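PDB 5B3T: biliverdin reductase from Synechocystis sp., which probably reduces the heme-degradation product biliverdin to bilirubin, with NADPH as the hydride donor. Local coordinates for residues A[77-82]-A[100-105]; A[94-99]-A[122-127]. All coordinates share one frame; numbering follows the deposited sequence.

How the contacts relate
After the first two strands, 14-19 and 38-44, the chain reaches 77-82 and then helix 87-96, whose end lies in 94-99. It returns as strand 100-104, where contact 1 closes the loop of a beta-alpha-beta unit. Helix 111-124 follows, and at its end contact 2 closes the next loop by bringing 122-127 against 94-99. The segments alternate, so the two contacts cross rather than nest. Contact 1 joins neighbouring strands of the parallel Rossmann sheet; contact 2 joins the ends of two helices packed beside it. They meet directly just before strand 128-131 begins: V101 N lies 2.9 Å from L127 O and L127 N lies 3.0 Å from H100 ND1, both probable hydrogen bonds.

Contact 1 of 2, residues A[77-82]-A[100-105]; sequences LVLIAT and HVVLEY
H100 O is gripped by two neighbouring groups of strand 77-80. V78 N donates a nearly straight hydrogen bond to H100 O at 2.7 Å, and beside it a CA-H...O contact runs from L77 CA to H100 O at 3.4 Å. This opens a parallel ladder between strands 77-80 and 100-104, neighbours in the Rossmann-fold sheet linked through helix 87-96 as a beta-alpha-beta unit. Three more backbone bonds continue it, V102 N to V78 O, I80 N to V102 O, and E104 N to I80 O; the last is the most bent, with 156° at the hydrogen. On the face carrying L77, L79, H100 and V102, L77 CD1 rests 3.6 Å from H100 CB. L79 has CG anti to the backbone N (chi1 -173°), and with chi2 at -83° its CD2 crosses V102 obliquely, L79 CD2 coming to 3.6 Å from V102 CG1. Helices 23-34 and 283-300 pack on this side, helix 87-96 on the face of V78, I80, V101 and L103. There I80 and L103 lie alongside each other, L103 CD2 sitting 3.7 Å from I80 CB, and an alanine in place of L103 would probably leave a gap between I80 and the side chains of L128 and V130. E104, next to Y105 of the NADP(+) site, turns its carboxylate away from 77-82, and its OE2 accepts from both I133 N and E134 N.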
ATOM      1  N   LEU A  77       7.109 -18.527  -4.779  1.00 19.06           N
ATOM      2  CA  LEU A  77       6.573 -17.341  -4.127  1.00 19.02           C
ATOM      3  C   LEU A  77       6.265 -16.282  -5.174  1.00 18.37           C
ATOM      4  O   LEU A  77       7.084 -16.025  -6.062  1.00 18.20           O
ATOM      5  CB  LEU A  77       7.575 -16.806  -3.095  1.00 19.40           C
ATOM      6  CG  LEU A  77       7.407 -15.394  -2.540  1.00 19.18           C
ATOM      7  CD1 LEU A  77       6.166 -15.286  -1.675  1.00 17.86           C
ATOM      8  CD2 LEU A  77       8.646 -15.001  -1.753  1.00 20.99           C
ATOM      9  N   VAL A  78       5.088 -15.670  -5.071  1.00 16.93           N
ATOM     10  CA  VAL A  78       4.652 -14.628  -5.994  1.00 17.11           C
ATOM     11  C   VAL A  78       4.576 -13.311  -5.235  1.00 17.14           C
ATOM     12  O   VAL A  78       3.855 -13.201  -4.234  1.00 14.98           O
ATOM     13  CB  VAL A  78       3.301 -14.965  -6.640  1.00 16.59           C
ATOM     14  CG1 VAL A  78       2.827 -13.800  -7.496  1.00 15.77           C
ATOM     15  CG2 VAL A  78       3.412 -16.231  -7.475  1.00 17.31           C
ATOM     16  N   LEU A  79       5.318 -12.317  -5.715  1.00 16.28           N
ATOM     17  CA  LEU A  79       5.277 -10.958  -5.189  1.00 16.23           C
ATOM     18  C   LEU A  79       4.386 -10.119  -6.100  1.00 16.17           C
ATOM     19  O   LEU A  79       4.642 -10.023  -7.306  1.00 15.05           O
ATOM     20  CB  LEU A  79       6.690 -10.376  -5.104  1.00 16.55           C
ATOM     21  CG  LEU A  79       6.955  -9.023  -4.433  1.00 18.20           C
ATOM     22  CD1 LEU A  79       6.697  -7.852  -5.377  1.00 16.31           C
ATOM     23  CD2 LEU A  79       6.135  -8.876  -3.158  1.00 17.54           C
ATOM     24  N   ILE A  80       3.350  -9.513  -5.524  1.00 14.94           N
ATOM     25  CA  ILE A  80       2.348  -8.769  -6.281  1.00 14.97           C
ATOM     26  C   ILE A  80       2.455  -7.298  -5.903  1.00 14.95           C
ATOM     27  O   ILE A  80       2.213  -6.925  -4.748  1.00 14.12           O
ATOM     28  CB  ILE A  80       0.931  -9.300  -6.019  1.00 14.29           C
ATOM     29  CG1 ILE A  80       0.858 -10.798  -6.311  1.00 14.24           C
ATOM     30  CG2 ILE A  80      -0.082  -8.546  -6.872  1.00 16.36           C
ATOM     31  CD1 ILE A  80      -0.480 -11.416  -5.962  1.00 13.70           C
ATOM     32  N   ALA A  81       2.805  -6.456  -6.884  1.00 13.21           N
ATOM     33  CA  ALA A  81       2.908  -5.008  -6.689  1.00 15.05           C
ATOM     34  C   ALA A  81       2.693  -4.357  -8.058  1.00 15.46           C
ATOM     35  O   ALA A  81       3.632  -3.908  -8.718  1.00 13.59           O
ATOM     36  CB  ALA A  81       4.249  -4.600  -6.081  1.00 13.99           C
ATOM     37  N   THR A  82       1.390  -4.274  -8.472  1.00 14.54           N
ATOM     38  CA  THR A  82       1.089  -3.865  -9.834  1.00 14.99           C
ATOM     39  C   THR A  82      -0.170  -3.000  -9.850  1.00 16.05           C
ATOM     40  O   THR A  82      -0.435  -2.257  -8.893  1.00 14.37           O
ATOM     41  CB  THR A  82       0.958  -5.119 -10.730  1.00 14.74           C
ATOM     42  OG1 THR A  82       0.697  -4.743 -12.088  1.00 14.91           O
ATOM     43  CG2 THR A  82      -0.156  -6.051 -10.235  1.00 12.27           C
ATOM     44  N   HIS A 100       3.116 -19.249  -2.517  1.00 18.22           N
ATOM     45  CA  HIS A 100       3.094 -18.236  -1.475  1.00 18.74           C
ATOM     46  C   HIS A 100       2.924 -16.861  -2.111  1.00 17.35           C
ATOM     47  O   HIS A 100       3.355 -16.622  -3.243  1.00 18.34           O
ATOM     48  CB  HIS A 100       4.380 -18.282  -0.648  1.00 18.17           C
ATOM     49  CG  HIS A 100       4.630 -19.602   0.014  1.00 18.99           C
ATOM     50  ND1 HIS A 100       3.854 -20.075   1.051  1.00 20.06           N
ATOM     51  CD2 HIS A 100       5.571 -20.549  -0.214  1.00 19.91           C
ATOM     52  CE1 HIS A 100       4.308 -21.255   1.434  1.00 21.35           C
ATOM     53  NE2 HIS A 100       5.348 -21.567   0.681  1.00 18.72           N
ATOM     54  N   VAL A 101       2.284 -15.952  -1.381  1.00 16.38           N
ATOM     55  CA  VAL A 101       1.925 -14.643  -1.917  1.00 16.91           C
ATOM     56  C   VAL A 101       2.349 -13.558  -0.936  1.00 17.41           C
ATOM     57  O   VAL A 101       2.032 -13.629   0.257  1.00 16.90           O
ATOM     58  CB  VAL A 101       0.416 -14.537  -2.213  1.00 16.61           C
ATOM     59  CG1 VAL A 101       0.070 -13.140  -2.709  1.00 15.11           C
ATOM     60  CG2 VAL A 101      -0.006 -15.583  -3.235  1.00 16.69           C
ATOM     61  N   VAL A 102       3.070 -12.562  -1.441  1.00 15.66           N
ATOM     62  CA  VAL A 102       3.319 -11.314  -0.733  1.00 16.38           C
ATOM     63  C   VAL A 102       2.808 -10.183  -1.611  1.00 16.98           C
ATOM     64  O   VAL A 102       3.109 -10.139  -2.810  1.00 16.25           O
ATOM     65  CB  VAL A 102       4.810 -11.118  -0.401  1.00 15.39           C
ATOM     66  CG1 VAL A 102       5.048  -9.719   0.162  1.00 17.29           C
ATOM     67  CG2 VAL A 102       5.278 -12.180   0.579  1.00 15.69           C
ATOM     68  N   LEU A 103       2.031  -9.282  -1.022  1.00 15.67           N
ATOM     69  CA  LEU A 103       1.465  -8.153  -1.741  1.00 16.29           C
ATOM     70  C   LEU A 103       1.920  -6.845  -1.115  1.00 15.27           C
ATOM     71  O   LEU A 103       2.051  -6.740   0.109  1.00 15.75           O
ATOM     72  CB  LEU A 103      -0.069  -8.188  -1.738  1.00 15.72           C
ATOM     73  CG  LEU A 103      -0.829  -9.301  -2.455  1.00 16.29           C
ATOM     74  CD1 LEU A 103      -1.617 -10.120  -1.449  1.00 14.91           C
ATOM     75  CD2 LEU A 103      -1.756  -8.708  -3.508  1.00 14.24           C
ATOM     76  N   GLU A 104       2.170  -5.857  -1.964  1.00 13.77           N
ATOM     77  CA  GLU A 104       2.077  -4.471  -1.540  1.00 14.92           C
ATOM     78  C   GLU A 104       0.603  -4.091  -1.558  1.00 16.05           C
ATOM     79  O   GLU A 104      -0.083  -4.319  -2.558  1.00 15.89           O
ATOM     80  CB  GLU A 104       2.883  -3.561  -2.468  1.00 14.41           C
ATOM     81  CG  GLU A 104       2.937  -2.102  -2.030  1.00 15.07           C
ATOM     82  CD  GLU A 104       3.814  -1.887  -0.809  1.00 17.41           C
ATOM     83  OE1 GLU A 104       4.562  -2.816  -0.437  1.00 17.76           O
ATOM     84  OE2 GLU A 104       3.764  -0.785  -0.225  1.00 19.13           O
ATOM     85  N   TYR A 105       0.111  -3.558  -0.443  1.00 14.87           N
ATOM     86  CA  TYR A 105      -1.290  -3.157  -0.328  1.00 15.35           C
ATOM     87  C   TYR A 105      -1.682  -2.324  -1.551  1.00 14.91           C
ATOM     88  O   TYR A 105      -0.905  -1.480  -1.988  1.00 15.16           O
ATOM     89  CB  TYR A 105      -1.513  -2.373   0.966  1.00 14.78           C
ATOM     90  CG  TYR A 105      -2.965  -2.157   1.303  1.00 14.53           C
ATOM     91  CD1 TYR A 105      -3.685  -3.119   1.999  1.00 14.03           C
ATOM     92  CD2 TYR A 105      -3.623  -0.997   0.915  1.00 14.06           C
ATOM     93  CE1 TYR A 105      -5.017  -2.930   2.304  1.00 15.50           C
ATOM     94  CE2 TYR A 105      -4.957  -0.801   1.213  1.00 14.66           C
ATOM     95  CZ  TYR A 105      -5.648  -1.768   1.909  1.00 14.56           C
ATOM     96  OH  TYR A 105      -6.976  -1.574   2.210  1.00 12.66           O
TER

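Contact 2 of 2, residues A[94-99]-A[122-127]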
ATOM      1  N   ALA A  94      -2.742 -17.117  -7.740  1.00 18.39           N
ATOM      2  CA  ALA A  94      -1.464 -17.616  -7.242  1.00 18.14           C
ATOM      3  C   ALA A  94      -1.660 -18.617  -6.110  1.00 18.19           C
ATOM      4  O   ALA A  94      -0.965 -19.638  -6.051  1.00 18.24           O
ATOM      5  CB  ALA A  94      -0.590 -16.451  -6.781  1.00 17.17           C
ATOM      6  N   LEU A  95      -2.596 -18.340  -5.197  1.00 16.83           N
ATOM      7  CA  LEU A  95      -2.870 -19.282  -4.117  1.00 19.79           C
ATOM      8  C   LEU A  95      -3.442 -20.586  -4.655  1.00 20.13           C
ATOM      9  O   LEU A  95      -3.081 -21.672  -4.188  1.00 19.53           O
ATOM     10  CB  LEU A  95      -3.829 -18.659  -3.102  1.00 18.72           C
ATOM     11  CG  LEU A  95      -3.271 -17.539  -2.224  1.00 18.37           C
ATOM     12  CD1 LEU A  95      -4.384 -16.877  -1.420  1.00 16.45           C
ATOM     13  CD2 LEU A  95      -2.188 -18.081  -1.305  1.00 17.37           C
ATOM     14  N   GLN A  96      -4.334 -20.496  -5.642  1.00 21.07           N
ATOM     15  CA  GLN A  96      -4.901 -21.700  -6.237  1.00 23.59           C
ATOM     16  C   GLN A  96      -3.835 -22.546  -6.921  1.00 23.73           C
ATOM     17  O   GLN A  96      -3.954 -23.776  -6.965  1.00 25.02           O
ATOM     18  CB  GLN A  96      -6.004 -21.316  -7.219  1.00 24.61           C
ATOM     19  CG  GLN A  96      -7.266 -20.775  -6.556  1.00 27.33           C
ATOM     20  CD  GLN A  96      -8.100 -21.862  -5.894  1.00 32.36           C
ATOM     21  OE1 GLN A  96      -7.689 -23.021  -5.818  1.00 33.07           O
ATOM     22  NE2 GLN A  96      -9.299 -21.499  -5.460  1.00 35.58           N
ATOM     23  N   ALA A  97      -2.789 -21.913  -7.447  1.00 20.48           N
ATOM     24  CA  ALA A  97      -1.667 -22.626  -8.045  1.00 22.36           C
ATOM     25  C   ALA A  97      -0.647 -23.093  -7.013  1.00 22.06           C
ATOM     26  O   ALA A  97       0.423 -23.580  -7.397  1.00 22.98           O
ATOM     27  CB  ALA A  97      -0.983 -21.744  -9.092  1.00 22.00           C
ATOM     28  N   GLY A  98      -0.947 -22.953  -5.724  1.00 21.23           N
ATOM     29  CA  GLY A  98      -0.050 -23.427  -4.688  1.00 19.62           C
ATOM     30  C   GLY A  98       1.182 -22.578  -4.479  1.00 21.03           C
ATOM     31  O   GLY A  98       2.242 -23.113  -4.137  1.00 22.29           O
ATOM     32  N   LYS A  99       1.079 -21.270  -4.676  1.00 19.00           N
ATOM     33  CA  LYS A  99       2.195 -20.362  -4.453  1.00 18.97           C
ATOM     34  C   LYS A  99       2.000 -19.589  -3.156  1.00 17.94           C
ATOM     35  O   LYS A  99       0.872 -19.314  -2.740  1.00 17.54           O
ATOM     36  CB  LYS A  99       2.347 -19.369  -5.610  1.00 19.78           C
ATOM     37  CG  LYS A  99       2.408 -19.992  -6.991  1.00 20.55           C
ATOM     38  CD  LYS A  99       3.482 -21.056  -7.071  1.00 21.04           C
ATOM     39  CE  LYS A  99       3.624 -21.560  -8.499  1.00 23.12           C
ATOM     40  NZ  LYS A  99       4.445 -22.799  -8.583  1.00 23.90           N
ATOM     41  N   ARG A 122      -5.127 -20.205   4.053  1.00 24.35           N
ATOM     42  CA  ARG A 122      -5.143 -21.175   5.144  1.00 26.99           C
ATOM     43  C   ARG A 122      -5.416 -22.577   4.617  1.00 27.42           C
ATOM     44  O   ARG A 122      -4.707 -23.531   4.955  1.00 26.50           O
ATOM     45  CB  ARG A 122      -6.197 -20.795   6.185  1.00 28.35           C
ATOM     46  CG  ARG A 122      -5.926 -19.524   6.973  1.00 29.88           C
ATOM     47  CD  ARG A 122      -6.652 -19.586   8.312  1.00 35.00           C
ATOM     48  NE  ARG A 122      -7.054 -18.275   8.814  1.00 38.59           N
ATOM     49  CZ  ARG A 122      -8.283 -17.782   8.698  1.00 39.27           C
ATOM     50  NH1 ARG A 122      -9.227 -18.487   8.090  1.00 37.17           N
ATOM     51  NH2 ARG A 122      -8.570 -16.584   9.189  1.00 34.23           N
ATOM     52  N   GLU A 123      -6.449 -22.717   3.781  1.00 27.31           N
ATOM     53  CA  GLU A 123      -6.827 -24.032   3.276  1.00 28.49           C
ATOM     54  C   GLU A 123      -5.713 -24.663   2.451  1.00 27.99           C
ATOM     55  O   GLU A 123      -5.558 -25.889   2.457  1.00 28.34           O
ATOM     56  CB  GLU A 123      -8.113 -23.926   2.455  1.00 29.30           C
ATOM     57  CG  GLU A 123      -9.376 -23.906   3.308  1.00 35.26           C
ATOM     58  CD  GLU A 123     -10.601 -23.430   2.549  1.00 37.97           C
ATOM     59  OE1 GLU A 123     -10.468 -23.070   1.360  1.00 37.59           O
ATOM     60  OE2 GLU A 123     -11.701 -23.418   3.142  1.00 38.84           O
ATOM     61  N   LYS A 124      -4.927 -23.852   1.749  1.00 27.70           N
ATOM     62  CA  LYS A 124      -3.798 -24.349   0.976  1.00 26.57           C
ATOM     63  C   LYS A 124      -2.504 -24.392   1.776  1.00 24.55           C
ATOM     64  O   LYS A 124      -1.494 -24.885   1.265  1.00 27.10           O
ATOM     65  CB  LYS A 124      -3.595 -23.493  -0.280  1.00 27.09           C
ATOM     66  CG  LYS A 124      -4.829 -23.356  -1.156  1.00 27.88           C
ATOM     67  CD  LYS A 124      -5.301 -24.707  -1.660  1.00 30.20           C
ATOM     68  CE  LYS A 124      -5.091 -24.845  -3.159  1.00 28.37           C
ATOM     69  NZ  LYS A 124      -3.655 -24.726  -3.536  1.00 27.00           N
ATOM     70  N   GLY A 125      -2.508 -23.896   3.009  1.00 24.47           N
ATOM     71  CA  GLY A 125      -1.291 -23.875   3.804  1.00 24.46           C
ATOM     72  C   GLY A 125      -0.187 -23.047   3.185  1.00 25.31           C
ATOM     73  O   GLY A 125       0.984 -23.448   3.218  1.00 25.14           O
ATOM     74  N   LYS A 126      -0.535 -21.898   2.611  1.00 22.28           N
ATOM     75  CA  LYS A 126       0.422 -21.024   1.953  1.00 23.47           C
ATOM     76  C   LYS A 126       0.400 -19.647   2.603  1.00 21.57           C
ATOM     77  O   LYS A 126      -0.613 -19.221   3.163  1.00 22.24           O
ATOM     78  CB  LYS A 126       0.118 -20.892   0.454  1.00 23.06           C
ATOM     79  CG  LYS A 126       0.285 -22.179  -0.334  1.00 22.92           C
ATOM     80  CD  LYS A 126       1.752 -22.521  -0.542  1.00 21.29           C
ATOM     81  CE  LYS A 126       1.915 -23.959  -1.009  1.00 22.67           C
ATOM     82  NZ  LYS A 126       3.302 -24.253  -1.463  1.00 22.76           N
ATOM     83  N   LEU A 127       1.533 -18.958   2.515  1.00 19.41           N
ATOM     84  CA  LEU A 127       1.648 -17.616   3.066  1.00 19.91           C
ATOM     85  C   LEU A 127       0.806 -16.627   2.269  1.00 18.46           C
ATOM     86  O   LEU A 127       0.802 -16.638   1.035  1.00 17.87           O
ATOM     87  CB  LEU A 127       3.111 -17.171   3.064  1.00 19.79           C
ATOM     88  CG  LEU A 127       3.422 -15.739   3.506  1.00 20.07           C
ATOM     89  CD1 LEU A 127       3.063 -15.536   4.971  1.00 18.89           C
ATOM     90  CD2 LEU A 127       4.887 -15.394   3.245  1.00 17.81           C
TER
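K126 runs its whole side chain past the backbone that ends helix 87-96. K126 CB lies 3.6 Å from K99 O, with L95 CD2 also against it, and CG stays beside the same carbonyl. The bend at chi2 (-74°) then sends the chain toward G98: K126 CD is 3.7 Å from G98 O, CE is closer, and K126 NZ donates a hydrogen bond to G98 O at 3.1 Å. The ammonium comes in from above the carbonyl plane, 44° out of it, so it misses the lone-pair directions. K124 reaches the same helix end by a more folded path, bent at all three torsions beyond CB. K124 NZ bonds to L95 O at 3.2 Å, this time in the carbonyl plane, while the K124 and Q96 side chains cross at about a right angle, CE nearest OE1. L95 O therefore takes two donors, K124 NZ and G98 N. The latter bond, with K99 N to A94 O, forms the Schellman motif that closes the helix, G98 being its C-prime residue with positive phi. Two lysine ammonium groups at the carbonyl-rich end of a helix are likely to be favourably placed for its dipole. G125 closes helix 111-124 with a Schellman motif too. Helices 87-96 and 111-124 thus finish side by side, and L95 touches L120 and A121 of helix 111-124 on one hand and V101 of strand 100-104 on the other.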